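PDB 4AIP: Fe-regulated protein B from Neisseria meningitidis, which transports iron across the outer membrane as a TonB-dependent transporter, and probably takes up iron-siderophore complexes. Local coordinates for residues E223-A228 with K239-A245; D454-T458 with F485-P491; Y384-K390 with N436-D441; K66-V72 with V146-G152. All coordinates share one frame; numbering follows the deposited sequence.

How the contacts relate
Contacts 2 and 3 are antiparallel pairs of the transmembrane barrel, and the strands 438-452 and 455-469 that they use are neighbours in its wall. Contact 2 is a surface contact, with aromatic and aliphatic side chains on one face; contacts 1, 3 and 4 are partly buried. In contact 3, Arg385, Lys439 and Asp441 form a charged network beside the plug residue Asp127. Contact 4 belongs to the plug itself, nearest the centre of the chain, and pairs strands around a beta bulge. Its nearest atoms lie about 8 Å from those of contact 2. Contact 1, across the chain's centre from contact 2, folds a loop on itself largely through backbone and carboxylate bonds.

Contact 1 of 4, residues E223-A228 with K239-A245; sequences EKDYEA and KTVPYSA
With CG of Asp225 beside its own backbone N (chi1 -74°), the carboxylate reaches across to the type II beta turn Val241-Ser244, while Tyr226 holds its ring in the crowded position (chi1 74°), between N and the carbonyl carbon, against the same turn. Both partners belong to the loop that joins barrel strands 212-223 and 246-259. Asp225 OD1 takes two backbone N-H groups. Ala245 N lies 3.0 Å from Asp225 OD1, nearly along the C-O axis, whereas Ser244 N comes from above the carboxylate plane. In return, the backbone N of Tyr226 donates to Ser244 OG at 3.2 Å, and Ser244 OG in turn donates a hydrogen bond to Val241 O at 2.7 Å. The serine thus ties the turn's first residue to segment 223-228. Farther on, Val241 N binds Tyr226 O at 2.8 Å, and Ala228 N binds Lys239 O, on either side of a single bridge between Glu227 and Thr240. Glu227 and Lys239 run side by side along their aliphatic parts. Tyr226 OH bonds to Pro728 O, in the loop before strand 733-741; Glu223 forms a salt bridge with Lys248 on strand 246-259. Over one face of the Tyr226 ring, nearer its rim than its centre, sits the Val241 CG2 methyl, 3.8 Å from the ring centroid in a CH-pi contact.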
# COMPACT_ATOMS: atom_id res chain seq x y z
N GLU B 223 -2.06 10.81 -10.52
CA GLU B 223 -2.29 12.11 -11.18
C GLU B 223 -2.30 13.24 -10.18
O GLU B 223 -3.01 13.18 -9.18
CB GLU B 223 -3.62 12.10 -11.94
CG GLU B 223 -3.69 11.13 -13.12
CD GLU B 223 -4.91 11.35 -14.03
OE1 GLU B 223 -6.04 11.69 -13.53
OE2 GLU B 223 -4.76 11.17 -15.27
N LYS B 224 -1.56 14.30 -10.49
CA LYS B 224 -1.57 15.50 -9.66
C LYS B 224 -2.73 16.44 -10.02
O LYS B 224 -3.44 16.17 -10.98
CB LYS B 224 -0.23 16.21 -9.84
CG LYS B 224 0.77 15.93 -8.76
CD LYS B 224 1.04 14.49 -8.47
CE LYS B 224 1.12 14.30 -6.94
NZ LYS B 224 1.09 12.87 -6.51
N ASP B 225 -2.92 17.50 -9.23
CA ASP B 225 -3.74 18.64 -9.62
C ASP B 225 -3.39 19.05 -11.06
O ASP B 225 -2.18 19.25 -11.37
CB ASP B 225 -3.51 19.83 -8.68
CG ASP B 225 -4.17 19.61 -7.35
OD1 ASP B 225 -4.92 18.60 -7.18
OD2 ASP B 225 -3.98 20.45 -6.45
N TYR B 226 -4.42 19.13 -11.92
CA TYR B 226 -4.19 19.49 -13.30
C TYR B 226 -4.25 20.99 -13.51
O TYR B 226 -5.00 21.70 -12.84
CB TYR B 226 -5.16 18.76 -14.25
CG TYR B 226 -6.58 19.26 -14.23
CD1 TYR B 226 -7.50 18.76 -13.33
CD2 TYR B 226 -6.99 20.26 -15.13
CE1 TYR B 226 -8.80 19.19 -13.30
CE2 TYR B 226 -8.32 20.72 -15.11
CZ TYR B 226 -9.22 20.18 -14.19
OH TYR B 226 -10.51 20.63 -14.12
N GLU B 227 -3.45 21.45 -14.47
CA GLU B 227 -3.42 22.84 -14.87
C GLU B 227 -4.46 23.05 -15.98
O GLU B 227 -4.43 22.37 -16.99
CB GLU B 227 -2.02 23.16 -15.36
CG GLU B 227 -1.75 24.59 -15.74
CD GLU B 227 -0.26 24.85 -15.96
OE1 GLU B 227 0.56 24.36 -15.15
OE2 GLU B 227 0.07 25.56 -16.94
N ALA B 228 -5.39 23.97 -15.78
CA ALA B 228 -6.34 24.34 -16.85
C ALA B 228 -5.65 25.18 -17.92
O ALA B 228 -4.49 25.58 -17.77
CB ALA B 228 -7.50 25.05 -16.28
N LYS B 239 -2.18 28.00 -11.33
CA LYS B 239 -2.85 27.55 -12.53
C LYS B 239 -3.51 26.16 -12.39
O LYS B 239 -4.12 25.64 -13.33
CB LYS B 239 -1.86 27.50 -13.67
CG LYS B 239 -1.19 28.79 -13.96
CD LYS B 239 -0.17 28.60 -15.04
CE LYS B 239 0.26 29.92 -15.65
NZ LYS B 239 0.81 30.87 -14.63
N THR B 240 -3.38 25.54 -11.23
CA THR B 240 -3.90 24.20 -11.06
C THR B 240 -5.28 24.23 -10.43
O THR B 240 -5.63 25.15 -9.71
CB THR B 240 -2.92 23.26 -10.31
OG1 THR B 240 -2.71 23.71 -8.98
CG2 THR B 240 -1.61 23.13 -11.04
N VAL B 241 -6.07 23.23 -10.76
CA VAL B 241 -7.41 23.03 -10.17
C VAL B 241 -7.27 22.30 -8.85
O VAL B 241 -6.89 21.14 -8.81
CB VAL B 241 -8.33 22.25 -11.16
CG1 VAL B 241 -9.66 22.07 -10.59
CG2 VAL B 241 -8.44 23.03 -12.44
N PRO B 242 -7.56 23.00 -7.75
CA PRO B 242 -7.43 22.38 -6.44
C PRO B 242 -8.25 21.08 -6.28
O PRO B 242 -9.39 21.01 -6.72
CB PRO B 242 -7.90 23.48 -5.48
CG PRO B 242 -7.68 24.71 -6.21
CD PRO B 242 -7.98 24.40 -7.64
N TYR B 243 -7.58 20.08 -5.72
CA TYR B 243 -8.13 18.78 -5.30
C TYR B 243 -8.65 17.92 -6.42
O TYR B 243 -9.66 17.26 -6.32
CB TYR B 243 -9.18 18.94 -4.21
CG TYR B 243 -8.67 19.70 -3.04
CD1 TYR B 243 -7.84 19.08 -2.08
CD2 TYR B 243 -8.98 21.04 -2.88
CE1 TYR B 243 -7.37 19.79 -0.98
CE2 TYR B 243 -8.50 21.76 -1.78
CZ TYR B 243 -7.71 21.13 -0.84
OH TYR B 243 -7.26 21.86 0.21
N SER B 244 -7.91 17.95 -7.50
CA SER B 244 -8.25 17.24 -8.70
C SER B 244 -7.23 16.13 -8.90
O SER B 244 -7.32 15.38 -9.85
CB SER B 244 -8.26 18.21 -9.88
OG SER B 244 -6.99 18.80 -10.09
N ALA B 245 -6.23 16.07 -8.03
CA ALA B 245 -5.34 14.90 -7.92
C ALA B 245 -6.10 13.63 -7.49
O ALA B 245 -6.96 13.67 -6.63
CB ALA B 245 -4.16 15.18 -6.98

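Contact 2 of 4, residues D454-T458 with F485-P491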
# COMPACT_ATOMS: atom_id res chain seq x y z
N ASP B 454 -33.87 -8.34 -49.03
CA ASP B 454 -32.70 -7.67 -48.48
C ASP B 454 -33.09 -6.71 -47.33
O ASP B 454 -32.45 -5.68 -47.05
CB ASP B 454 -31.73 -7.18 -49.59
CG ASP B 454 -32.43 -6.54 -50.73
OD1 ASP B 454 -33.58 -6.08 -50.54
OD2 ASP B 454 -31.83 -6.45 -51.82
N PHE B 455 -34.15 -7.17 -46.66
CA PHE B 455 -34.70 -6.65 -45.42
C PHE B 455 -34.33 -7.51 -44.23
O PHE B 455 -34.26 -8.71 -44.37
CB PHE B 455 -36.21 -6.66 -45.49
CG PHE B 455 -36.77 -5.57 -46.31
CD1 PHE B 455 -36.98 -4.33 -45.76
CD2 PHE B 455 -37.07 -5.78 -47.66
CE1 PHE B 455 -37.48 -3.30 -46.52
CE2 PHE B 455 -37.58 -4.74 -48.45
CZ PHE B 455 -37.79 -3.51 -47.89
N THR B 456 -34.09 -6.89 -43.08
CA THR B 456 -33.93 -7.57 -41.83
C THR B 456 -34.93 -6.95 -40.86
O THR B 456 -34.87 -5.75 -40.58
CB THR B 456 -32.49 -7.50 -41.34
OG1 THR B 456 -31.67 -8.37 -42.14
CG2 THR B 456 -32.40 -7.96 -39.86
N LEU B 457 -35.87 -7.77 -40.38
CA LEU B 457 -36.96 -7.29 -39.53
C LEU B 457 -36.81 -7.85 -38.14
O LEU B 457 -36.38 -8.98 -38.00
CB LEU B 457 -38.31 -7.71 -40.13
CG LEU B 457 -38.44 -7.23 -41.60
CD1 LEU B 457 -39.47 -8.04 -42.40
CD2 LEU B 457 -38.77 -5.76 -41.72
N THR B 458 -37.14 -7.05 -37.14
CA THR B 458 -36.82 -7.36 -35.75
C THR B 458 -38.10 -7.04 -35.01
O THR B 458 -38.67 -5.92 -35.20
CB THR B 458 -35.60 -6.54 -35.23
OG1 THR B 458 -34.42 -6.98 -35.90
CG2 THR B 458 -35.38 -6.74 -33.72
N PHE B 485 -39.77 -2.58 -32.47
CA PHE B 485 -39.86 -2.97 -33.88
C PHE B 485 -38.66 -2.36 -34.56
O PHE B 485 -38.34 -1.23 -34.30
CB PHE B 485 -41.16 -2.43 -34.58
CG PHE B 485 -42.45 -2.58 -33.75
CD1 PHE B 485 -42.85 -1.56 -32.82
CD2 PHE B 485 -43.27 -3.75 -33.91
CE1 PHE B 485 -44.06 -1.70 -32.04
CE2 PHE B 485 -44.47 -3.92 -33.17
CZ PHE B 485 -44.87 -2.87 -32.20
N GLY B 486 -38.04 -3.08 -35.48
CA GLY B 486 -36.91 -2.55 -36.18
C GLY B 486 -36.82 -3.13 -37.57
O GLY B 486 -37.07 -4.32 -37.79
N VAL B 487 -36.46 -2.26 -38.52
CA VAL B 487 -36.28 -2.62 -39.90
C VAL B 487 -34.93 -2.16 -40.37
O VAL B 487 -34.58 -1.02 -40.17
CB VAL B 487 -37.30 -1.88 -40.83
CG1 VAL B 487 -37.25 -2.48 -42.24
CG2 VAL B 487 -38.72 -1.93 -40.28
N ILE B 488 -34.20 -3.04 -41.03
CA ILE B 488 -33.05 -2.63 -41.79
C ILE B 488 -33.25 -3.09 -43.23
O ILE B 488 -33.68 -4.22 -43.50
CB ILE B 488 -31.73 -3.24 -41.26
CG1 ILE B 488 -31.48 -2.87 -39.80
CG2 ILE B 488 -30.57 -2.80 -42.18
CD1 ILE B 488 -30.53 -3.86 -39.06
N TRP B 489 -32.91 -2.20 -44.15
CA TRP B 489 -32.96 -2.51 -45.55
C TRP B 489 -31.61 -2.34 -46.21
O TRP B 489 -31.01 -1.29 -46.16
CB TRP B 489 -34.03 -1.64 -46.19
CG TRP B 489 -34.20 -1.89 -47.64
CD1 TRP B 489 -34.27 -3.08 -48.28
CD2 TRP B 489 -34.30 -0.88 -48.62
NE1 TRP B 489 -34.40 -2.89 -49.62
CE2 TRP B 489 -34.44 -1.55 -49.87
CE3 TRP B 489 -34.30 0.52 -48.58
CZ2 TRP B 489 -34.60 -0.85 -51.09
CZ3 TRP B 489 -34.44 1.22 -49.75
CH2 TRP B 489 -34.58 0.54 -51.02
N GLN B 490 -31.13 -3.39 -46.84
CA GLN B 490 -29.86 -3.35 -47.50
C GLN B 490 -29.98 -3.71 -48.99
O GLN B 490 -29.71 -4.82 -49.40
CB GLN B 490 -28.84 -4.22 -46.76
CG GLN B 490 -27.57 -4.40 -47.54
CD GLN B 490 -26.32 -4.58 -46.71
OE1 GLN B 490 -26.34 -5.12 -45.58
NE2 GLN B 490 -25.18 -4.12 -47.26
N PRO B 491 -30.34 -2.72 -49.81
CA PRO B 491 -30.60 -2.87 -51.24
C PRO B 491 -29.39 -3.11 -52.12
O PRO B 491 -29.53 -3.65 -53.21
CB PRO B 491 -31.21 -1.55 -51.65
CG PRO B 491 -31.24 -0.71 -50.45
CD PRO B 491 -30.52 -1.34 -49.35
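The beta hairpin of strands 455-469 and 475-490, part of the transmembrane barrel, is joined here near its open end, where Phe455 stacks on Trp489. These two form a non-hydrogen-bonded antiparallel pair, and their rings make an offset stack: the phenyl lies against the five-membered ring of the indole, centroids 4.2 Å apart and planes at 18°. Trp489 CD1 sits over the middle of the phenyl, and Val487 CG1 meets the edge of that ring 4.0 Å from Phe455 CD1. The same methyl touches Leu457 CD2 at 3.7 Å, which continues the apolar row on this face. The indole CG stands anti to its backbone N (chi1 -179°), a turn that also brings Trp489 NE1 toward Asp454 OD1 in a weak hydrogen bond of 3.4 Å. Backbone bonds link Thr456 with Ile488 and Thr458 with Gly486 in both directions, and Gln490 N closes the end on Asp454 O at 2.7 Å. On the other face, Thr456 and Ile488 pack against Arg62, near the N-terminal end of the modelled chain, which also bonds to Gln490 OE1; Thr456 OG1 bonds to Asp451. Backbone bonds, ring stack and weak indole bond thus share the join.

Contact 3 of 4, residues Y384-K390 with N436-D441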
# COMPACT_ATOMS: atom_id res chain seq x y z
N TYR B 384 -32.09 -10.36 -14.18
CA TYR B 384 -32.38 -10.17 -12.75
C TYR B 384 -31.31 -9.28 -12.14
O TYR B 384 -30.12 -9.50 -12.37
CB TYR B 384 -32.41 -11.53 -12.01
CG TYR B 384 -32.57 -11.38 -10.51
CD1 TYR B 384 -31.47 -11.18 -9.70
CD2 TYR B 384 -33.82 -11.38 -9.90
CE1 TYR B 384 -31.59 -10.99 -8.32
CE2 TYR B 384 -33.95 -11.18 -8.51
CZ TYR B 384 -32.82 -11.02 -7.74
OH TYR B 384 -32.84 -10.86 -6.36
N ARG B 385 -31.73 -8.30 -11.37
CA ARG B 385 -30.84 -7.47 -10.63
C ARG B 385 -31.46 -7.06 -9.29
O ARG B 385 -32.67 -6.68 -9.23
CB ARG B 385 -30.51 -6.24 -11.42
CG ARG B 385 -29.52 -5.33 -10.70
CD ARG B 385 -29.16 -4.08 -11.49
NE ARG B 385 -30.25 -3.09 -11.52
CZ ARG B 385 -30.37 -2.16 -12.47
NH1 ARG B 385 -29.44 -2.08 -13.46
NH2 ARG B 385 -31.41 -1.33 -12.42
N HIS B 386 -30.65 -7.18 -8.23
CA HIS B 386 -31.02 -6.72 -6.90
C HIS B 386 -29.96 -5.74 -6.39
O HIS B 386 -28.75 -6.00 -6.49
CB HIS B 386 -31.09 -7.92 -5.96
CG HIS B 386 -31.41 -7.61 -4.54
ND1 HIS B 386 -30.45 -7.29 -3.60
CD2 HIS B 386 -32.57 -7.70 -3.85
CE1 HIS B 386 -31.01 -7.11 -2.42
NE2 HIS B 386 -32.30 -7.33 -2.54
N GLN B 387 -30.41 -4.65 -5.82
CA GLN B 387 -29.47 -3.63 -5.40
C GLN B 387 -29.86 -3.31 -4.00
O GLN B 387 -31.07 -3.18 -3.69
CB GLN B 387 -29.61 -2.31 -6.20
CG GLN B 387 -29.27 -2.37 -7.63
CD GLN B 387 -29.46 -1.02 -8.35
OE1 GLN B 387 -29.25 -0.94 -9.54
NE2 GLN B 387 -29.84 0.03 -7.64
N GLU B 388 -28.85 -3.10 -3.18
CA GLU B 388 -29.07 -2.78 -1.81
C GLU B 388 -28.06 -1.75 -1.41
O GLU B 388 -26.86 -1.92 -1.64
CB GLU B 388 -28.87 -4.03 -0.94
CG GLU B 388 -29.05 -3.77 0.56
CD GLU B 388 -29.18 -5.03 1.43
OE1 GLU B 388 -29.18 -6.18 0.88
OE2 GLU B 388 -29.27 -4.86 2.68
N ILE B 389 -28.52 -0.72 -0.73
CA ILE B 389 -27.69 0.33 -0.26
C ILE B 389 -27.48 0.21 1.24
O ILE B 389 -28.43 0.18 2.00
CB ILE B 389 -28.39 1.67 -0.52
CG1 ILE B 389 -28.42 1.99 -2.00
CG2 ILE B 389 -27.72 2.82 0.22
CD1 ILE B 389 -29.03 3.36 -2.28
N LYS B 390 -26.22 0.24 1.67
CA LYS B 390 -25.92 0.10 3.09
C LYS B 390 -25.20 1.28 3.70
O LYS B 390 -24.00 1.47 3.48
CB LYS B 390 -25.11 -1.15 3.30
CG LYS B 390 -25.58 -2.22 2.45
CD LYS B 390 -24.63 -3.35 2.36
CE LYS B 390 -25.28 -4.41 1.50
NZ LYS B 390 -24.45 -5.56 1.17
N ASN B 436 -32.03 -0.87 5.24
CA ASN B 436 -31.36 -0.68 3.96
C ASN B 436 -32.38 -0.67 2.84
O ASN B 436 -33.20 -1.58 2.79
CB ASN B 436 -30.43 -1.83 3.69
CG ASN B 436 -29.21 -1.86 4.57
OD1 ASN B 436 -28.98 -0.99 5.39
ND2 ASN B 436 -28.41 -2.88 4.39
N PRO B 437 -32.34 0.34 1.94
CA PRO B 437 -33.24 0.35 0.78
C PRO B 437 -32.79 -0.67 -0.22
O PRO B 437 -31.60 -0.90 -0.38
CB PRO B 437 -33.05 1.76 0.17
CG PRO B 437 -32.25 2.53 1.10
CD PRO B 437 -31.50 1.54 1.99
N THR B 438 -33.73 -1.27 -0.92
CA THR B 438 -33.38 -2.22 -1.94
C THR B 438 -34.18 -1.90 -3.19
O THR B 438 -35.19 -1.16 -3.16
CB THR B 438 -33.69 -3.67 -1.51
OG1 THR B 438 -35.10 -3.81 -1.35
CG2 THR B 438 -32.98 -4.06 -0.22
N LYS B 439 -33.72 -2.46 -4.31
CA LYS B 439 -34.50 -2.43 -5.50
C LYS B 439 -34.28 -3.65 -6.32
O LYS B 439 -33.13 -4.00 -6.61
CB LYS B 439 -34.19 -1.21 -6.35
CG LYS B 439 -34.90 -1.40 -7.68
CD LYS B 439 -35.14 -0.15 -8.40
CE LYS B 439 -33.85 0.29 -9.09
NZ LYS B 439 -34.06 1.35 -10.06
N THR B 440 -35.37 -4.26 -6.77
CA THR B 440 -35.26 -5.51 -7.51
C THR B 440 -35.85 -5.21 -8.86
O THR B 440 -36.97 -4.71 -8.95
CB THR B 440 -36.05 -6.65 -6.81
OG1 THR B 440 -35.60 -6.76 -5.44
CG2 THR B 440 -35.86 -7.96 -7.49
N ASP B 441 -35.11 -5.53 -9.91
CA ASP B 441 -35.60 -5.36 -11.26
C ASP B 441 -35.53 -6.71 -11.86
O ASP B 441 -34.59 -7.45 -11.65
CB ASP B 441 -34.67 -4.46 -12.11
CG ASP B 441 -34.93 -2.97 -11.90
OD1 ASP B 441 -35.99 -2.46 -12.33
OD2 ASP B 441 -34.08 -2.31 -11.30
O HOH W 1 -32.29 -3.57 -9.54
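Arg385 and Asp441 face each other as a hydrogen-bonded antiparallel pair of barrel strands 376-390 and 438-452, and their side chains run alongside one another to a salt bridge. The arginine leaves with CG anti to its backbone N (chi1 -178°), stays extended through CD and then bends at chi3 (73°), which carries NH2 to 3.1 Å from Asp441 OD2. The two flat groups are almost perpendicular, and NH2 meets that oxygen from above the carboxylate plane rather than in it. Water 1, at the edge of the guanidinium, accepts from Arg385 NE at 2.9 Å and also lies within hydrogen-bonding distance of Asp441 OD2 and Lys439 O. Lys439 completes the network through a long ion pair with Asp441, while its NZ bonds to Pro508 O and forms a salt bridge with Asp127; Asp441 OD1 is hydrogen-bonded to Ser507 OG.

On the opposite face, the extended Glu388 chain directs OE2 to Asn436 ND2 at 2.8 Å. The bond is nearly straight (170°), uses the anti side of the carboxylate and lies close to the plane of the amide. Asn436 ND2 also rests against Lys390 CG. His386 crosses Thr440, its CD2 3.5 Å from Thr440 OG1. Beyond the regular strand pairing, Ile389 N binds Pro437 O at 3.1 Å. With Asp441 bridged to Arg385 and Asp127 to Lys439, and longer, weaker pairs crossing between them, the buried positive charges are probably compensated, and Asp441 is likely to be kept ionised.

Contact 4 of 4, residues K66-V72 with V146-G152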
# COMPACT_ATOMS: atom_id res chain seq x y z
N LYS B 66 -26.91 4.60 -34.38
CA LYS B 66 -27.51 4.29 -33.10
C LYS B 66 -26.84 3.13 -32.28
O LYS B 66 -26.95 3.09 -31.06
CB LYS B 66 -28.98 4.09 -33.33
CG LYS B 66 -29.72 3.38 -32.27
CD LYS B 66 -31.03 2.90 -32.85
CE LYS B 66 -31.90 2.14 -31.83
NZ LYS B 66 -32.29 2.99 -30.68
N ILE B 67 -26.16 2.24 -32.97
CA ILE B 67 -25.40 1.18 -32.34
C ILE B 67 -24.05 1.29 -32.97
O ILE B 67 -23.91 1.16 -34.18
CB ILE B 67 -26.04 -0.24 -32.58
CG1 ILE B 67 -27.35 -0.35 -31.80
CG2 ILE B 67 -25.13 -1.33 -32.09
CD1 ILE B 67 -28.24 -1.52 -32.26
N ARG B 68 -23.07 1.57 -32.12
CA ARG B 68 -21.70 1.64 -32.58
C ARG B 68 -20.93 0.60 -31.78
O ARG B 68 -20.71 0.73 -30.56
CB ARG B 68 -21.14 3.04 -32.47
CG ARG B 68 -20.55 3.56 -33.79
CD ARG B 68 -20.72 5.07 -33.81
NE ARG B 68 -19.91 5.71 -34.87
CZ ARG B 68 -20.05 6.98 -35.27
NH1 ARG B 68 -21.00 7.76 -34.72
NH2 ARG B 68 -19.29 7.48 -36.25
N THR B 69 -20.61 -0.48 -32.49
CA THR B 69 -19.94 -1.62 -31.91
C THR B 69 -18.46 -1.37 -32.04
O THR B 69 -17.99 -0.97 -33.08
CB THR B 69 -20.38 -2.97 -32.62
OG1 THR B 69 -21.77 -3.22 -32.35
CG2 THR B 69 -19.55 -4.16 -32.12
N ASN B 70 -17.71 -1.66 -30.97
CA ASN B 70 -16.25 -1.65 -31.01
C ASN B 70 -15.70 -0.33 -31.46
O ASN B 70 -14.92 -0.26 -32.39
CB ASN B 70 -15.71 -2.75 -31.95
CG ASN B 70 -15.79 -4.13 -31.33
OD1 ASN B 70 -16.31 -4.30 -30.24
ND2 ASN B 70 -15.26 -5.11 -32.02
N ILE B 71 -16.15 0.73 -30.80
CA ILE B 71 -15.65 2.08 -31.04
C ILE B 71 -14.17 2.13 -30.74
O ILE B 71 -13.40 2.72 -31.47
CB ILE B 71 -16.33 3.08 -30.12
CG1 ILE B 71 -17.70 3.44 -30.63
CG2 ILE B 71 -15.57 4.37 -30.01
CD1 ILE B 71 -18.42 4.26 -29.63
N VAL B 72 -13.79 1.49 -29.65
CA VAL B 72 -12.41 1.38 -29.28
C VAL B 72 -12.06 -0.08 -29.26
O VAL B 72 -12.76 -0.88 -28.68
CB VAL B 72 -12.17 1.95 -27.88
CG1 VAL B 72 -10.71 1.88 -27.55
CG2 VAL B 72 -12.72 3.38 -27.78
N VAL B 146 -12.79 -3.73 -25.23
CA VAL B 146 -13.63 -3.05 -26.20
C VAL B 146 -14.59 -2.11 -25.47
O VAL B 146 -14.99 -2.36 -24.31
CB VAL B 146 -14.46 -4.03 -27.06
CG1 VAL B 146 -13.62 -4.60 -28.18
CG2 VAL B 146 -14.99 -5.18 -26.28
N VAL B 147 -14.89 -1.01 -26.16
CA VAL B 147 -15.97 -0.11 -25.81
C VAL B 147 -16.88 -0.01 -27.01
O VAL B 147 -16.42 0.12 -28.15
CB VAL B 147 -15.45 1.28 -25.40
CG1 VAL B 147 -16.55 2.11 -24.87
CG2 VAL B 147 -14.38 1.13 -24.32
N SER B 148 -18.18 -0.09 -26.76
CA SER B 148 -19.25 0.05 -27.73
C SER B 148 -20.29 0.97 -27.10
O SER B 148 -20.24 1.28 -25.90
CB SER B 148 -19.91 -1.32 -28.00
OG SER B 148 -19.09 -2.21 -28.78
N VAL B 149 -21.24 1.41 -27.91
CA VAL B 149 -22.28 2.38 -27.47
C VAL B 149 -23.62 1.99 -28.10
O VAL B 149 -23.68 1.45 -29.21
CB VAL B 149 -21.86 3.87 -27.77
CG1 VAL B 149 -21.89 4.11 -29.22
CG2 VAL B 149 -22.70 4.88 -27.05
N GLN B 150 -24.67 2.20 -27.35
CA GLN B 150 -26.02 1.97 -27.85
C GLN B 150 -26.83 3.14 -27.33
O GLN B 150 -26.78 3.45 -26.10
CB GLN B 150 -26.57 0.56 -27.48
CG GLN B 150 -27.45 0.42 -26.21
CD GLN B 150 -28.94 0.97 -26.30
OE1 GLN B 150 -29.45 1.43 -27.34
NE2 GLN B 150 -29.60 0.92 -25.16
N LYS B 151 -27.55 3.79 -28.24
CA LYS B 151 -28.09 5.12 -27.97
C LYS B 151 -29.59 5.06 -27.99
O LYS B 151 -30.17 4.36 -28.82
CB LYS B 151 -27.61 6.11 -29.02
CG LYS B 151 -26.10 6.13 -29.18
CD LYS B 151 -25.65 7.24 -30.16
CE LYS B 151 -24.42 6.75 -30.91
NZ LYS B 151 -23.64 7.80 -31.59
N GLY B 152 -30.22 5.79 -27.06
CA GLY B 152 -31.70 5.79 -26.98
C GLY B 152 -32.23 4.44 -26.44
O GLY B 152 -31.47 3.62 -25.85
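A classic beta bulge of the plug domain sets Ile71 and Val72 against the single residue Val147, whose O receives weak bonds from the backbone N of each. Val147 N returns a bond to Val72 O at 3.3 Å, and the two valine side chains lie alongside one another. Just before the bulge, Ser148 OG accepts from Asn70 N at 2.6 Å along an almost straight line (173°). The hydroxyl stands beside its own backbone N (chi1 -73°), so a side-chain oxygen, probably in place of a backbone carbonyl, satisfies Asn70 N. Ile71 CD1 and Arg68 CB both press on the Val149 CG1 methyl, each at 3.5 Å. Regular pairing resumes at Arg68 and Val149, bonded in both directions, and continues to Lys151 N, which binds Lys66 O at 3.0 Å. Lys66 bends at its end to bring NZ 3.1 Å from Lys151 O; the same NZ also bonds to Ala153 O. In the next shell, Arg68 NH1 and Lys151 NZ lie 4.1 Å apart, and both form salt bridges with barrel residue Glu590, one to each carboxylate oxygen, which probably offsets their like charges; Ser94 also binds Lys151. Strand 67-73 is an outer strand of the four-stranded plug sheet, and strand 144-151 is paired on its other side with strand 165-171. Helix 85-88 lies against Val72 and Val147, while barrel strand 495-506 meets Lys66.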